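Local coordinates for protein amine Dehydrogenase (Pseudomonas putida, PDB 1JMX) that probably transfers electrons through two covalently bound c-type hemes, as the heme-carrying subunit of a quinohemoprotein amine dehydrogenase, at residues Ala247-Val252 with Gly262-Ala267. Residues are numbered along the deposited sequence; the frame is centred on the assembly and turned at random.
Sequences ANLRQV and GRMFEA
R250 and F265 exchange a pair of backbone hydrogen bonds, the shorter from R250 N to F265 O at 2.7 Å. The return bond, F265 N to R250 O, measures 3.0 Å. V252 and R263 repeat the exchange, V252 N to R263 O being almost straight at 179°. Where the strand 259-266 ends, A267 N still bonds N248 O. Between these pairs, CA of L249 and of M264 make CA-H...O contacts with F265 O and R250 O.

M264 and Q251 run alongside each other from the same face of the sheet, their CG atoms 3.3 Å apart. Q251 NE2 gives a weak but straight hydrogen bond to M264 SD (3.3 Å), while Q251 OE1 accepts from W238 NE1 on the adjoining strand, so both ends of the amide are engaged. A bend at chi3 (130°) brings M264 CE to L249 CD1 (3.7 Å), with F224 of strand 223-233 touching both residues. With an alanine here in place of M264, Q251 NE2 would probably lose its sulfur partner and a gap would open beside L249 and F224.

On the other face, a chi1 of 55° swings the F265 ring toward the neighbouring strand. There R250 CB sits over one face of the ring, offset toward CZ and CE1, in a CH-pi contact 4.1 Å from the F265 centroid, while V252 CG2 meets the ring edge at CE2.

This is an antiparallel beta hairpin, strands 247-256 and 259-266, within the closed, eight-stranded, up-and-down barrel of domain II, away from the hemes.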
ATOM      1  N   ALA A 247       4.033 -19.895  20.368  1.00 36.04           N
ATOM      2  CA  ALA A 247       3.605 -19.286  19.117  1.00 32.97           C
ATOM      3  C   ALA A 247       2.928 -20.240  18.150  1.00 30.60           C
ATOM      4  O   ALA A 247       3.310 -21.407  18.029  1.00 29.73           O
ATOM      5  CB  ALA A 247       4.801 -18.618  18.432  1.00 32.96           C
ATOM      6  N   ASN A 248       1.887 -19.743  17.495  1.00 28.15           N
ATOM      7  CA  ASN A 248       1.194 -20.521  16.487  1.00 26.77           C
ATOM      8  C   ASN A 248       1.893 -20.207  15.186  1.00 24.40           C
ATOM      9  O   ASN A 248       2.077 -19.041  14.844  1.00 23.73           O
ATOM     10  CB  ASN A 248      -0.274 -20.113  16.386  1.00 29.42           C
ATOM     11  CG  ASN A 248      -1.154 -20.899  17.330  1.00 32.59           C
ATOM     12  OD1 ASN A 248      -1.686 -21.961  16.971  1.00 34.12           O
ATOM     13  ND2 ASN A 248      -1.296 -20.400  18.556  1.00 33.56           N
ATOM     14  N   LEU A 249       2.329 -21.245  14.487  1.00 22.37           N
ATOM     15  CA  LEU A 249       3.008 -21.060  13.221  1.00 20.29           C
ATOM     16  C   LEU A 249       2.170 -21.614  12.078  1.00 19.50           C
ATOM     17  O   LEU A 249       1.646 -22.719  12.169  1.00 20.48           O
ATOM     18  CB  LEU A 249       4.364 -21.763  13.227  1.00 20.55           C
ATOM     19  CG  LEU A 249       5.363 -21.454  14.347  1.00 20.06           C
ATOM     20  CD1 LEU A 249       6.723 -21.987  13.946  1.00 20.33           C
ATOM     21  CD2 LEU A 249       5.458 -19.967  14.603  1.00 20.50           C
ATOM     22  N   ARG A 250       1.989 -20.804  11.042  1.00 18.26           N
ATOM     23  CA  ARG A 250       1.262 -21.206   9.850  1.00 18.24           C
ATOM     24  C   ARG A 250       2.264 -21.906   8.928  1.00 17.30           C
ATOM     25  O   ARG A 250       3.433 -21.534   8.866  1.00 16.26           O
ATOM     26  CB  ARG A 250       0.713 -19.974   9.133  1.00 21.61           C
ATOM     27  CG  ARG A 250      -0.780 -19.729   9.271  1.00 29.08           C
ATOM     28  CD  ARG A 250      -1.225 -19.505  10.719  1.00 35.20           C
ATOM     29  NE  ARG A 250      -2.576 -18.928  10.791  1.00 39.92           N
ATOM     30  CZ  ARG A 250      -3.288 -18.762  11.909  1.00 42.44           C
ATOM     31  NH1 ARG A 250      -2.800 -19.137  13.093  1.00 42.49           N
ATOM     32  NH2 ARG A 250      -4.479 -18.161  11.853  1.00 43.54           N
ATOM     33  N   GLN A 251       1.801 -22.923   8.214  1.00 16.17           N
ATOM     34  CA  GLN A 251       2.640 -23.659   7.286  1.00 13.60           C
ATOM     35  C   GLN A 251       2.011 -23.528   5.912  1.00 13.17           C
ATOM     36  O   GLN A 251       0.863 -23.910   5.716  1.00 13.59           O
ATOM     37  CB  GLN A 251       2.686 -25.149   7.642  1.00 13.97           C
ATOM     38  CG  GLN A 251       3.211 -25.480   9.024  1.00 15.99           C
ATOM     39  CD  GLN A 251       3.315 -26.972   9.256  1.00 17.03           C
ATOM     40  OE1 GLN A 251       2.429 -27.735   8.870  1.00 18.44           O
ATOM     41  NE2 GLN A 251       4.405 -27.397   9.875  1.00 17.04           N
ATOM     42  N   VAL A 252       2.741 -22.947   4.974  1.00 12.04           N
ATOM     43  CA  VAL A 252       2.252 -22.815   3.612  1.00 11.37           C
ATOM     44  C   VAL A 252       3.264 -23.572   2.752  1.00 12.81           C
ATOM     45  O   VAL A 252       4.330 -23.048   2.397  1.00 13.08           O
ATOM     46  CB  VAL A 252       2.138 -21.331   3.180  1.00 10.97           C
ATOM     47  CG1 VAL A 252       1.758 -21.231   1.718  1.00  9.85           C
ATOM     48  CG2 VAL A 252       1.117 -20.611   4.053  1.00  8.71           C
ATOM     49  N   GLY A 262       8.168 -25.015   1.293  1.00 14.33           N
ATOM     50  CA  GLY A 262       7.426 -23.823   1.626  1.00 12.78           C
ATOM     51  C   GLY A 262       8.039 -22.999   2.736  1.00 13.04           C
ATOM     52  O   GLY A 262       9.261 -22.942   2.899  1.00 11.58           O
ATOM     53  N   ARG A 263       7.166 -22.390   3.527  1.00 11.41           N
ATOM     54  CA  ARG A 263       7.590 -21.532   4.610  1.00 11.24           C
ATOM     55  C   ARG A 263       6.682 -21.688   5.812  1.00 12.52           C
ATOM     56  O   ARG A 263       5.484 -21.914   5.677  1.00 12.73           O
ATOM     57  CB  ARG A 263       7.587 -20.083   4.121  1.00 10.88           C
ATOM     58  CG  ARG A 263       8.110 -19.057   5.097  1.00  9.90           C
ATOM     59  CD  ARG A 263       8.264 -17.718   4.409  1.00 11.25           C
ATOM     60  NE  ARG A 263       8.903 -16.738   5.271  1.00 10.58           N
ATOM     61  CZ  ARG A 263       8.255 -15.789   5.930  1.00 12.17           C
ATOM     62  NH1 ARG A 263       6.938 -15.675   5.822  1.00 12.85           N
ATOM     63  NH2 ARG A 263       8.922 -14.990   6.740  1.00 12.27           N
ATOM     64  N   MET A 264       7.278 -21.608   6.993  1.00 13.10           N
ATOM     65  CA  MET A 264       6.546 -21.715   8.238  1.00 15.14           C
ATOM     66  C   MET A 264       6.803 -20.413   8.975  1.00 15.86           C
ATOM     67  O   MET A 264       7.949 -20.076   9.245  1.00 18.03           O
ATOM     68  CB  MET A 264       7.073 -22.889   9.049  1.00 17.25           C
ATOM     69  CG  MET A 264       5.997 -23.744   9.652  1.00 18.72           C
ATOM     70  SD  MET A 264       6.723 -25.133  10.513  1.00 19.47           S
ATOM     71  CE  MET A 264       5.877 -25.026  12.063  1.00 18.80           C
ATOM     72  N   PHE A 265       5.744 -19.675   9.289  1.00 16.93           N
ATOM     73  CA  PHE A 265       5.901 -18.389   9.962  1.00 16.44           C
ATOM     74  C   PHE A 265       4.906 -18.158  11.083  1.00 16.90           C
ATOM     75  O   PHE A 265       3.904 -18.853  11.195  1.00 16.97           O
ATOM     76  CB  PHE A 265       5.780 -17.258   8.934  1.00 14.96           C
ATOM     77  CG  PHE A 265       4.505 -17.294   8.141  1.00 13.89           C
ATOM     78  CD1 PHE A 265       3.389 -16.566   8.555  1.00 14.15           C
ATOM     79  CD2 PHE A 265       4.411 -18.066   6.991  1.00 12.64           C
ATOM     80  CE1 PHE A 265       2.200 -16.610   7.835  1.00 13.68           C
ATOM     81  CE2 PHE A 265       3.224 -18.119   6.262  1.00 13.89           C
ATOM     82  CZ  PHE A 265       2.115 -17.389   6.685  1.00 12.45           C
ATOM     83  N   GLU A 266       5.187 -17.170  11.921  1.00 17.84           N
ATOM     84  CA  GLU A 266       4.282 -16.841  13.000  1.00 18.17           C
ATOM     85  C   GLU A 266       3.003 -16.275  12.413  1.00 19.70           C
ATOM     86  O   GLU A 266       3.027 -15.311  11.645  1.00 17.46           O
ATOM     87  CB  GLU A 266       4.911 -15.823  13.921  1.00 20.53           C
ATOM     88  CG  GLU A 266       5.905 -16.405  14.872  1.00 21.33           C
ATOM     89  CD  GLU A 266       6.215 -15.450  15.980  1.00 23.96           C
ATOM     90  OE1 GLU A 266       7.389 -15.060  16.097  1.00 27.21           O
ATOM     91  OE2 GLU A 266       5.281 -15.076  16.725  1.00 25.81           O
ATOM     92  N   ALA A 267       1.888 -16.900  12.776  1.00 21.01           N
ATOM     93  CA  ALA A 267       0.560 -16.511  12.308  1.00 21.44           C
ATOM     94  C   ALA A 267       0.311 -15.017  12.447  1.00 21.57           C
ATOM     95  O   ALA A 267      -0.376 -14.410  11.631  1.00 21.94           O
ATOM     96  CB  ALA A 267      -0.480 -17.269  13.088  1.00 20.48           C
TER